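Local coordinates for protein acyl-CoA dehydrogenase FadE3 (Mycobacterium smegmatis, PDB 4IV6) that belongs to the acyl-CoA dehydrogenase family of flavoproteins, with N-terminal, middle and C-terminal domains, and binds dihydroflavine-adenine dinucleotide, at residues B[41-46]-B[80-85]; B[99-104]-B[238-243]. All coordinates share one frame; numbering follows the deposited sequence.

Contact 1 (B[41-46]-B[80-85]); sequences EELIET and RGWMSL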
loop_
_atom_site.group_PDB
_atom_site.type_symbol
_atom_site.label_atom_id
_atom_site.label_comp_id
_atom_site.label_asym_id
_atom_site.label_seq_id
_atom_site.Cartn_x
_atom_site.Cartn_y
_atom_site.Cartn_z
ATOM N N GLU B 41 -35.046 1.504 -18.331
ATOM C CA GLU B 41 -35.616 0.886 -19.501
ATOM C C GLU B 41 -35.343 1.680 -20.785
ATOM O O GLU B 41 -34.976 1.102 -21.796
ATOM C CB GLU B 41 -37.102 0.646 -19.289
ATOM C CG GLU B 41 -37.719 -0.106 -20.446
ATOM C CD GLU B 41 -39.186 -0.349 -20.286
ATOM O OE1 GLU B 41 -39.868 0.367 -19.518
ATOM O OE2 GLU B 41 -39.658 -1.271 -20.959
ATOM N N GLU B 42 -35.466 2.999 -20.727
ATOM C CA GLU B 42 -35.230 3.851 -21.887
ATOM C C GLU B 42 -33.764 3.806 -22.338
ATOM O O GLU B 42 -33.476 3.664 -23.523
ATOM C CB GLU B 42 -35.652 5.299 -21.591
ATOM N N LEU B 43 -32.839 3.931 -21.389
ATOM C CA LEU B 43 -31.415 3.860 -21.692
ATOM C C LEU B 43 -31.054 2.492 -22.323
ATOM O O LEU B 43 -30.329 2.430 -23.314
ATOM C CB LEU B 43 -30.578 4.127 -20.428
ATOM C CG LEU B 43 -30.725 5.537 -19.840
ATOM C CD1 LEU B 43 -29.914 5.678 -18.562
ATOM C CD2 LEU B 43 -30.317 6.614 -20.845
ATOM N N ILE B 44 -31.574 1.412 -21.756
ATOM C CA ILE B 44 -31.250 0.086 -22.254
ATOM C C ILE B 44 -31.818 -0.111 -23.673
ATOM O O ILE B 44 -31.165 -0.708 -24.529
ATOM C CB ILE B 44 -31.697 -1.007 -21.258
ATOM C CG1 ILE B 44 -30.733 -1.015 -20.066
ATOM C CG2 ILE B 44 -31.682 -2.378 -21.910
ATOM C CD1 ILE B 44 -31.090 -2.002 -18.978
ATOM N N GLU B 45 -32.999 0.431 -23.925
ATOM C CA GLU B 45 -33.606 0.359 -25.247
ATOM C C GLU B 45 -32.745 1.089 -26.288
ATOM O O GLU B 45 -32.530 0.576 -27.371
ATOM C CB GLU B 45 -35.027 0.913 -25.193
ATOM C CG GLU B 45 -35.895 0.528 -26.364
ATOM C CD GLU B 45 -36.142 -0.979 -26.483
ATOM O OE1 GLU B 45 -36.148 -1.748 -25.490
ATOM O OE2 GLU B 45 -36.340 -1.386 -27.627
ATOM N N THR B 46 -32.219 2.251 -25.931
ATOM C CA THR B 46 -31.307 2.963 -26.805
ATOM C C THR B 46 -30.047 2.123 -27.027
ATOM O O THR B 46 -29.517 2.073 -28.126
ATOM C CB THR B 46 -30.945 4.349 -26.233
ATOM O OG1 THR B 46 -32.145 5.133 -26.096
ATOM C CG2 THR B 46 -29.947 5.075 -27.138
ATOM N N ARG B 80 -18.072 4.146 -17.579
ATOM C CA ARG B 80 -17.768 5.497 -17.229
ATOM C C ARG B 80 -19.037 6.297 -16.887
ATOM O O ARG B 80 -19.080 7.015 -15.888
ATOM C CB ARG B 80 -16.998 6.139 -18.370
ATOM C CG ARG B 80 -16.601 7.593 -18.187
ATOM C CD ARG B 80 -15.959 8.075 -19.501
ATOM N NE ARG B 80 -15.894 9.525 -19.495
ATOM C CZ ARG B 80 -16.825 10.348 -19.954
ATOM N NH1 ARG B 80 -16.605 11.635 -19.832
ATOM N NH2 ARG B 80 -17.894 9.930 -20.613
ATOM N N GLY B 81 -20.078 6.159 -17.705
ATOM C CA GLY B 81 -21.355 6.813 -17.386
ATOM C C GLY B 81 -22.090 6.181 -16.206
ATOM O O GLY B 81 -22.573 6.864 -15.311
ATOM N N TRP B 82 -22.176 4.865 -16.208
ATOM C CA TRP B 82 -22.886 4.132 -15.161
ATOM C C TRP B 82 -22.512 2.664 -15.265
ATOM O O TRP B 82 -22.839 2.017 -16.264
ATOM C CB TRP B 82 -24.398 4.311 -15.294
ATOM C CG TRP B 82 -25.240 3.804 -14.172
ATOM C CD1 TRP B 82 -24.829 3.364 -12.939
ATOM C CD2 TRP B 82 -26.670 3.741 -14.160
ATOM N NE1 TRP B 82 -25.925 3.043 -12.168
ATOM C CE2 TRP B 82 -27.062 3.246 -12.900
ATOM C CE3 TRP B 82 -27.659 4.057 -15.099
ATOM C CZ2 TRP B 82 -28.398 3.054 -12.556
ATOM C CZ3 TRP B 82 -28.987 3.862 -14.744
ATOM C CH2 TRP B 82 -29.336 3.366 -13.484
ATOM N N MET B 83 -21.808 2.161 -14.239
ATOM C CA MET B 83 -21.290 0.796 -14.240
ATOM C C MET B 83 -22.399 -0.192 -14.602
ATOM O O MET B 83 -22.182 -1.147 -15.356
ATOM C CB MET B 83 -20.709 0.449 -12.861
ATOM C CG MET B 83 -20.011 -0.909 -12.796
ATOM S SD MET B 83 -19.437 -1.343 -11.133
ATOM C CE MET B 83 -20.985 -1.762 -10.338
ATOM N N SER B 84 -23.585 0.051 -14.046
ATOM C CA SER B 84 -24.729 -0.838 -14.247
ATOM C C SER B 84 -25.081 -1.070 -15.737
ATOM O O SER B 84 -25.585 -2.136 -16.096
ATOM C CB SER B 84 -25.962 -0.286 -13.499
ATOM O OG SER B 84 -25.753 -0.251 -12.081
ATOM N N LEU B 85 -24.873 -0.077 -16.591
ATOM C CA LEU B 85 -25.195 -0.242 -18.005
ATOM C C LEU B 85 -24.220 -1.199 -18.704
ATOM O O LEU B 85 -24.623 -1.974 -19.598
ATOM C CB LEU B 85 -25.264 1.120 -18.732
ATOM C CG LEU B 85 -26.301 2.104 -18.167
ATOM C CD1 LEU B 85 -26.254 3.391 -18.988
ATOM C CD2 LEU B 85 -27.732 1.550 -18.180
#
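The indole of W82 meets L43 at its edge: methyl CD1 of L43 lies near the ring plane, 4.3 Å from CZ3 on the six-membered part. One ring face is covered from within its own segment, by CB of S84 standing 3.6 Å above the plane and displaced toward the rim. Helix 30-35 adds V30, L33 and E34 around the ring. With CG anti to the backbone N (chi1 -170°), the six-membered part of the indole is placed beside helix 41-50, where CZ3 meets L43.

The same L43 methyl also touches L85, CD1 to CD1 at 4.3 Å, and is thus shared between an aromatic edge and an aliphatic branch. The other L85 methyl, CD2, is 4.4 Å from CG1 of I44, a less certain contact because I44 is modelled in two conformers. I44 and L85 are nonetheless the closest backbone positions, their CA atoms 7.4 Å apart.

W82 sits at the break between helices 68-81 and 83-102, its phi of -166° outside the helical range. The contact is thus a buried one between a helix and a helix junction, within the helical N-terminal domain of the acyl-CoA dehydrogenase fold. Every contact across the two segments is carbon to carbon, which implies that dispersion and the exclusion of water hold them together, without directional polar bonds.

Contact 2 (B[99-104]-B[238-243]); sequences LLLFGT and MMKGLE
L101 and F102 make apolar contacts with the aliphatic stem of K240. Methyl CD1 of L101 approaches CG of K240 to 3.5 Å, a close approach for two carbons, and the two side chains cross at about a right angle. F102 uses its ring edge: CB of K240 lies in the ring plane, 4.0 Å from CZ. One face of that ring is covered by CB of L101, 3.6 Å above the plane and offset toward the rim, so the two neighbours on helix 83-102 pack on each other as well as on K240.

The ionic part stays within 238-243. Bends at chi2 (57°) and chi3 carry the K240 amine away from L101 and F102, and its NZ forms a salt bridge with OE2 of E243 at 3.0 Å. The amine meets OE2 on the syn side, 25° out of the carboxylate plane; a weak second bond reaches OE1.

This is an interdomain surface contact, between the C-terminal end of helix 83-102 in the N-terminal domain and an early turn of helix 234-270 in the C-terminal domain. Helix 105-116, N-capped by T104, packs against L99 and L100.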
loop_
_atom_site.group_PDB
_atom_site.type_symbol
_atom_site.label_atom_id
_atom_site.label_comp_id
_atom_site.label_asym_id
_atom_site.label_seq_id
_atom_site.Cartn_x
_atom_site.Cartn_y
_atom_site.Cartn_z
ATOM N N LEU B 99 -22.185 -19.613 -27.255
ATOM C CA LEU B 99 -22.984 -20.118 -28.365
ATOM C C LEU B 99 -22.151 -20.214 -29.638
ATOM O O LEU B 99 -22.173 -21.232 -30.322
ATOM C CB LEU B 99 -24.202 -19.223 -28.612
ATOM C CG LEU B 99 -25.445 -19.481 -27.754
ATOM C CD1 LEU B 99 -26.386 -18.281 -27.786
ATOM C CD2 LEU B 99 -26.174 -20.718 -28.253
ATOM N N LEU B 100 -21.411 -19.163 -29.962
ATOM C CA LEU B 100 -20.568 -19.214 -31.145
ATOM C C LEU B 100 -19.505 -20.303 -31.028
ATOM O O LEU B 100 -19.294 -21.029 -31.973
ATOM C CB LEU B 100 -19.917 -17.881 -31.383
ATOM C CG LEU B 100 -20.928 -16.855 -31.900
ATOM C CD1 LEU B 100 -20.387 -15.472 -31.612
ATOM C CD2 LEU B 100 -21.210 -17.048 -33.383
ATOM N N LEU B 101 -18.873 -20.433 -29.870
ATOM C CA LEU B 101 -17.766 -21.400 -29.712
ATOM C C LEU B 101 -18.217 -22.847 -29.693
ATOM O O LEU B 101 -17.559 -23.703 -30.265
ATOM C CB LEU B 101 -16.951 -21.115 -28.430
ATOM C CG LEU B 101 -16.084 -19.842 -28.428
ATOM C CD1 LEU B 101 -15.340 -19.702 -27.103
ATOM C CD2 LEU B 101 -15.095 -19.827 -29.584
ATOM N N PHE B 102 -19.356 -23.105 -29.054
ATOM C CA PHE B 102 -19.763 -24.440 -28.653
ATOM C C PHE B 102 -21.183 -24.870 -29.108
ATOM O O PHE B 102 -21.530 -26.038 -29.031
ATOM C CB PHE B 102 -19.672 -24.522 -27.105
ATOM C CG PHE B 102 -18.296 -24.204 -26.546
ATOM C CD1 PHE B 102 -17.198 -24.985 -26.863
ATOM C CD2 PHE B 102 -18.105 -23.136 -25.705
ATOM C CE1 PHE B 102 -15.934 -24.701 -26.365
ATOM C CE2 PHE B 102 -16.845 -22.838 -25.180
ATOM C CZ PHE B 102 -15.756 -23.627 -25.508
ATOM N N GLY B 103 -22.027 -23.935 -29.517
ATOM C CA GLY B 103 -23.394 -24.275 -29.835
ATOM C C GLY B 103 -23.521 -25.054 -31.139
ATOM O O GLY B 103 -22.704 -24.908 -32.047
ATOM N N THR B 104 -24.579 -25.845 -31.245
ATOM C CA THR B 104 -24.965 -26.415 -32.524
ATOM C C THR B 104 -25.457 -25.304 -33.458
ATOM O O THR B 104 -25.791 -24.176 -33.019
ATOM C CB THR B 104 -26.115 -27.413 -32.340
ATOM O OG1 THR B 104 -27.283 -26.705 -31.884
ATOM C CG2 THR B 104 -25.732 -28.475 -31.299
ATOM N N MET B 238 -16.716 -22.752 -19.714
ATOM C CA MET B 238 -16.690 -21.529 -18.917
ATOM C C MET B 238 -15.306 -20.871 -18.928
ATOM O O MET B 238 -15.219 -19.669 -19.099
ATOM C CB MET B 238 -17.158 -21.766 -17.491
ATOM C CG MET B 238 -17.603 -20.489 -16.805
ATOM S SD MET B 238 -18.841 -19.627 -17.802
ATOM C CE MET B 238 -17.911 -18.255 -18.431
ATOM N N MET B 239 -14.228 -21.638 -18.794
ATOM C CA MET B 239 -12.885 -21.034 -18.863
ATOM C C MET B 239 -12.725 -20.155 -20.091
ATOM O O MET B 239 -12.173 -19.068 -20.023
ATOM C CB MET B 239 -11.799 -22.100 -18.899
ATOM C CG MET B 239 -11.154 -22.388 -17.557
ATOM S SD MET B 239 -9.900 -23.679 -17.786
ATOM C CE MET B 239 -8.670 -22.783 -18.729
ATOM N N LYS B 240 -13.234 -20.642 -21.217
ATOM C CA LYS B 240 -13.145 -19.954 -22.485
ATOM C C LYS B 240 -14.025 -18.693 -22.487
ATOM O O LYS B 240 -13.603 -17.615 -22.916
ATOM C CB LYS B 240 -13.525 -20.961 -23.581
ATOM C CG LYS B 240 -12.838 -20.794 -24.892
ATOM C CD LYS B 240 -11.322 -20.832 -24.806
ATOM C CE LYS B 240 -10.790 -19.864 -25.854
ATOM N NZ LYS B 240 -9.306 -19.819 -25.935
ATOM N N GLY B 241 -15.221 -18.818 -21.928
ATOM C CA GLY B 241 -16.099 -17.685 -21.714
ATOM C C GLY B 241 -15.523 -16.632 -20.765
ATOM O O GLY B 241 -15.766 -15.444 -20.967
ATOM N N LEU B 242 -14.750 -17.065 -19.758
ATOM C CA LEU B 242 -14.097 -16.135 -18.814
ATOM C C LEU B 242 -13.013 -15.237 -19.427
ATOM O O LEU B 242 -12.666 -14.215 -18.868
ATOM C CB LEU B 242 -13.479 -16.890 -17.635
ATOM C CG LEU B 242 -14.439 -17.564 -16.649
ATOM C CD1 LEU B 242 -13.676 -18.490 -15.712
ATOM C CD2 LEU B 242 -15.210 -16.521 -15.870
ATOM N N GLU B 243 -12.468 -15.615 -20.563
ATOM C CA GLU B 243 -11.583 -14.699 -21.291
ATOM C C GLU B 243 -12.343 -13.401 -21.613
ATOM O O GLU B 243 -11.892 -12.301 -21.271
ATOM C CB GLU B 243 -11.082 -15.369 -22.559
ATOM C CG GLU B 243 -10.134 -16.531 -22.291
ATOM C CD GLU B 243 -9.648 -17.240 -23.552
ATOM O OE1 GLU B 243 -10.035 -16.847 -24.672
ATOM O OE2 GLU B 243 -8.851 -18.202 -23.415
#

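How the contacts relate
Following the chain from the N terminus, contact 1 closes first: 33 residues, including most of helix 68-81, separate its segments, and the chain then returns to helix 41-50 at the junction of helices 68-81 and 83-102. Contact 2 opens only afterwards and closes a much longer loop of 133 residues, which holds helix 105-116 and the strands of the middle domain. The two loops are in series, neither nested nor crossed. Helix 83-102 links them, entering contact 1 by its start and contact 2 by its end; the contact centres are 26 Å apart. Contact 1 ties the N-terminal helical domain internally, whereas contact 2 joins it to the C-terminal domain.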